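Local coordinates for Yop proteins translocation protein Q (Yersinia pseudotuberculosis, PDB 3UEP) that forms part of the Yop type III secretion machinery, the chain here being the C-terminal fragment made from an internal translation start, at residues Val56-Asn61 and Leu77-Glu82. Residues are numbered along the deposited sequence; the frame is centred on the assembly and turned at random.
Sequences VRLLAN and LGVRIE
V79 meets V56 tip to tip, presenting the fork of its two methyls, so that CG1 and CG2 of V79 each lie 4.1 Å from CG1 of V56. In V56 that methyl stands anti to the backbone N (chi1 175°), which puts it on the side of V79. CG1 of V79 also touches L58, 4.3 Å from its CD1, so that it meets two residues of 56-60. R80, next along, leaves this apolar face and hydrogen-bonds through NH1 to G43 O of the second subunit. I81 resumes the contact by its far end. Its side chain crosses that of L58 at about a right angle, bringing CD1 to 3.5 Å from CD2 of L58, a tight carbon pair, and to 4.0 Å from CD1 of L58. No hydrogen bond joins the segments: their axes come no closer than 8.9 Å and run at 83° to each other. Strand 63-73 pairs with both in the sheet, while L48 of the second subunit packs on V79, and F25 of the same chain's strand 20-27 on L58. All four touching residues are buried. The arrangement is that of a strongly twisted antiparallel sheet folding over its own apolar face, within the FliN-type C-terminal domain, whose last strand, through 78-80, continues the sheet into the other subunit of an intertwined dimer, as in FliN relatives.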
ATOM      1  N   VAL A  56      -4.768  -7.245   1.274  1.00 34.24           N
ATOM      2  CA  VAL A  56      -4.668  -5.826   0.961  1.00 33.83           C
ATOM      3  C   VAL A  56      -4.911  -5.088   2.274  1.00 37.50           C
ATOM      4  O   VAL A  56      -5.846  -5.410   3.014  1.00 38.86           O
ATOM      5  CB  VAL A  56      -5.710  -5.392  -0.086  1.00 37.91           C
ATOM      6  CG1 VAL A  56      -5.674  -3.880  -0.300  1.00 29.54           C
ATOM      7  CG2 VAL A  56      -5.463  -6.120  -1.397  1.00 41.37           C
ATOM      8  N   ARG A  57      -4.057  -4.129   2.601  1.00 34.64           N
ATOM      9  CA  ARG A  57      -4.302  -3.296   3.768  0.50 32.01           C
ATOM     10  C   ARG A  57      -4.850  -1.958   3.295  1.00 35.28           C
ATOM     11  O   ARG A  57      -4.317  -1.357   2.367  1.00 36.79           O
ATOM     12  CB  ARG A  57      -3.019  -3.107   4.589  0.50 34.53           C
ATOM     13  CG  ARG A  57      -2.541  -4.385   5.280  0.50 35.54           C
ATOM     14  CD  ARG A  57      -1.095  -4.286   5.751  0.50 38.72           C
ATOM     15  NE  ARG A  57      -0.186  -3.854   4.693  0.50 37.05           N
ATOM     16  CZ  ARG A  57       0.316  -4.651   3.753  0.50 33.63           C
ATOM     17  NH1 ARG A  57      -0.000  -5.942   3.717  0.50 35.34           N
ATOM     18  NH2 ARG A  57       1.131  -4.149   2.841  0.50 30.66           N
ATOM     19  N   LEU A  58      -5.938  -1.510   3.916  1.00 33.10           N
ATOM     20  CA  LEU A  58      -6.459  -0.188   3.631  1.00 32.47           C
ATOM     21  C   LEU A  58      -5.901   0.795   4.638  1.00 32.58           C
ATOM     22  O   LEU A  58      -6.039   0.606   5.841  1.00 36.42           O
ATOM     23  CB  LEU A  58      -7.983  -0.150   3.716  1.00 39.15           C
ATOM     24  CG  LEU A  58      -8.803  -0.673   2.540  1.00 41.83           C
ATOM     25  CD1 LEU A  58      -8.661  -2.196   2.417  1.00 36.09           C
ATOM     26  CD2 LEU A  58     -10.254  -0.266   2.753  1.00 43.17           C
ATOM     27  N   LEU A  59      -5.280   1.855   4.144  1.00 31.09           N
ATOM     28  CA  LEU A  59      -4.795   2.897   5.014  1.00 25.30           C
ATOM     29  C   LEU A  59      -5.636   4.151   4.763  1.00 42.78           C
ATOM     30  O   LEU A  59      -5.993   4.447   3.625  1.00 45.75           O
ATOM     31  CB  LEU A  59      -3.309   3.160   4.759  1.00 26.50           C
ATOM     32  CG  LEU A  59      -2.363   1.953   4.855  1.00 34.30           C
ATOM     33  CD1 LEU A  59      -1.007   2.320   4.295  1.00 35.96           C
ATOM     34  CD2 LEU A  59      -2.222   1.467   6.279  1.00 38.64           C
ATOM     35  N   ALA A  60      -6.005   4.846   5.838  1.00 42.42           N
ATOM     36  CA  ALA A  60      -6.694   6.131   5.732  1.00 48.19           C
ATOM     37  C   ALA A  60      -5.720   7.153   6.278  1.00 45.25           C
ATOM     38  O   ALA A  60      -5.330   7.082   7.440  1.00 45.84           O
ATOM     39  CB  ALA A  60      -7.989   6.131   6.531  1.00 38.12           C
ATOM     40  N   ASN A  61      -5.288   8.070   5.421  1.00 48.32           N
ATOM     41  CA  ASN A  61      -4.199   8.976   5.775  1.00 56.86           C
ATOM     42  C   ASN A  61      -2.992   8.258   6.428  1.00 57.53           C
ATOM     43  O   ASN A  61      -2.425   8.747   7.410  1.00 59.01           O
ATOM     44  CB  ASN A  61      -4.715  10.109   6.675  1.00 47.97           C
ATOM     45  CG  ASN A  61      -5.863  10.897   6.038  1.00 52.45           C
ATOM     46  OD1 ASN A  61      -6.003  10.942   4.814  1.00 46.19           O
ATOM     47  ND2 ASN A  61      -6.683  11.533   6.874  1.00 53.85           N
ATOM     48  N   LEU A  77      -8.652  -4.158 -11.640  1.00 46.05           N
ATOM     49  CA  LEU A  77      -8.269  -4.474 -10.281  1.00 42.53           C
ATOM     50  C   LEU A  77      -9.256  -3.888  -9.271  1.00 40.64           C
ATOM     51  O   LEU A  77      -9.634  -2.716  -9.355  1.00 40.37           O
ATOM     52  CB  LEU A  77      -6.865  -3.926 -10.020  1.00 41.73           C
ATOM     53  CG  LEU A  77      -6.061  -4.554  -8.881  1.00 46.76           C
ATOM     54  CD1 LEU A  77      -5.873  -6.050  -9.134  1.00 55.32           C
ATOM     55  CD2 LEU A  77      -4.709  -3.845  -8.726  1.00 39.73           C
ATOM     56  N   GLY A  78      -9.668  -4.703  -8.310  1.00 38.33           N
ATOM     57  CA  GLY A  78     -10.525  -4.224  -7.245  1.00 38.51           C
ATOM     58  C   GLY A  78     -10.112  -4.768  -5.896  1.00 39.88           C
ATOM     59  O   GLY A  78      -9.212  -5.613  -5.800  1.00 39.79           O
ATOM     60  N   VAL A  79     -10.769  -4.276  -4.849  1.00 33.22           N
ATOM     61  CA  VAL A  79     -10.514  -4.751  -3.504  1.00 33.16           C
ATOM     62  C   VAL A  79     -11.818  -5.154  -2.825  1.00 41.88           C
ATOM     63  O   VAL A  79     -12.730  -4.334  -2.698  1.00 39.75           O
ATOM     64  CB  VAL A  79      -9.829  -3.674  -2.650  1.00 32.55           C
ATOM     65  CG1 VAL A  79      -9.659  -4.165  -1.219  1.00 31.17           C
ATOM     66  CG2 VAL A  79      -8.488  -3.305  -3.254  1.00 34.09           C
ATOM     67  N   ARG A  80     -11.948  -6.393  -2.382  1.00 39.92           N
ATOM     68  CA  ARG A  80     -13.104  -6.780  -1.605  1.00 39.88           C
ATOM     69  C   ARG A  80     -12.842  -6.750  -0.131  1.00 44.43           C
ATOM     70  O   ARG A  80     -12.029  -7.455   0.328  1.00 45.15           O
ATOM     71  CB  ARG A  80     -13.661  -8.134  -2.008  1.00 44.55           C
ATOM     72  CG  ARG A  80     -15.066  -8.298  -1.533  1.00 49.69           C
ATOM     73  CD  ARG A  80     -15.869  -9.366  -2.174  1.00 57.26           C
ATOM     74  NE  ARG A  80     -16.138  -9.223  -3.591  1.00 65.31           N
ATOM     75  CZ  ARG A  80     -17.171  -8.595  -4.126  1.00 70.49           C
ATOM     76  NH1 ARG A  80     -18.061  -7.988  -3.390  1.00 69.74           N
ATOM     77  NH2 ARG A  80     -17.300  -8.563  -5.421  1.00 69.04           N
ATOM     78  N   ILE A  81     -13.570  -5.932   0.604  1.00 38.08           N
ATOM     79  CA  ILE A  81     -13.366  -5.734   2.036  1.00 25.15           C
ATOM     80  C   ILE A  81     -13.656  -7.008   2.815  1.00 29.21           C
ATOM     81  O   ILE A  81     -14.628  -7.712   2.536  1.00 29.29           O
ATOM     82  CB  ILE A  81     -14.259  -4.607   2.610  1.00 27.37           C
ATOM     83  CG1 ILE A  81     -13.985  -3.259   1.928  1.00 31.06           C
ATOM     84  CG2 ILE A  81     -14.079  -4.511   4.122  1.00 24.23           C
ATOM     85  CD1 ILE A  81     -12.576  -2.744   2.118  1.00 33.31           C
ATOM     86  N   GLU A  82     -12.824  -7.291   3.812  1.00 28.20           N
ATOM     87  CA  GLU A  82     -12.998  -8.491   4.617  1.00 34.55           C
ATOM     88  C   GLU A  82     -13.171  -8.160   6.082  1.00 34.21           C
ATOM     89  O   GLU A  82     -13.839  -8.883   6.820  1.00 42.04           O
ATOM     90  CB  GLU A  82     -11.803  -9.435   4.429  1.00 25.34           C
ATOM     91  CG  GLU A  82     -11.833 -10.115   3.047  1.00 50.91           C
ATOM     92  CD  GLU A  82     -10.698 -11.099   2.823  1.00 56.80           C
ATOM     93  OE1 GLU A  82      -9.676 -11.016   3.546  1.00 64.49           O
ATOM     94  OE2 GLU A  82     -10.827 -11.950   1.913  1.00 55.41           O
TER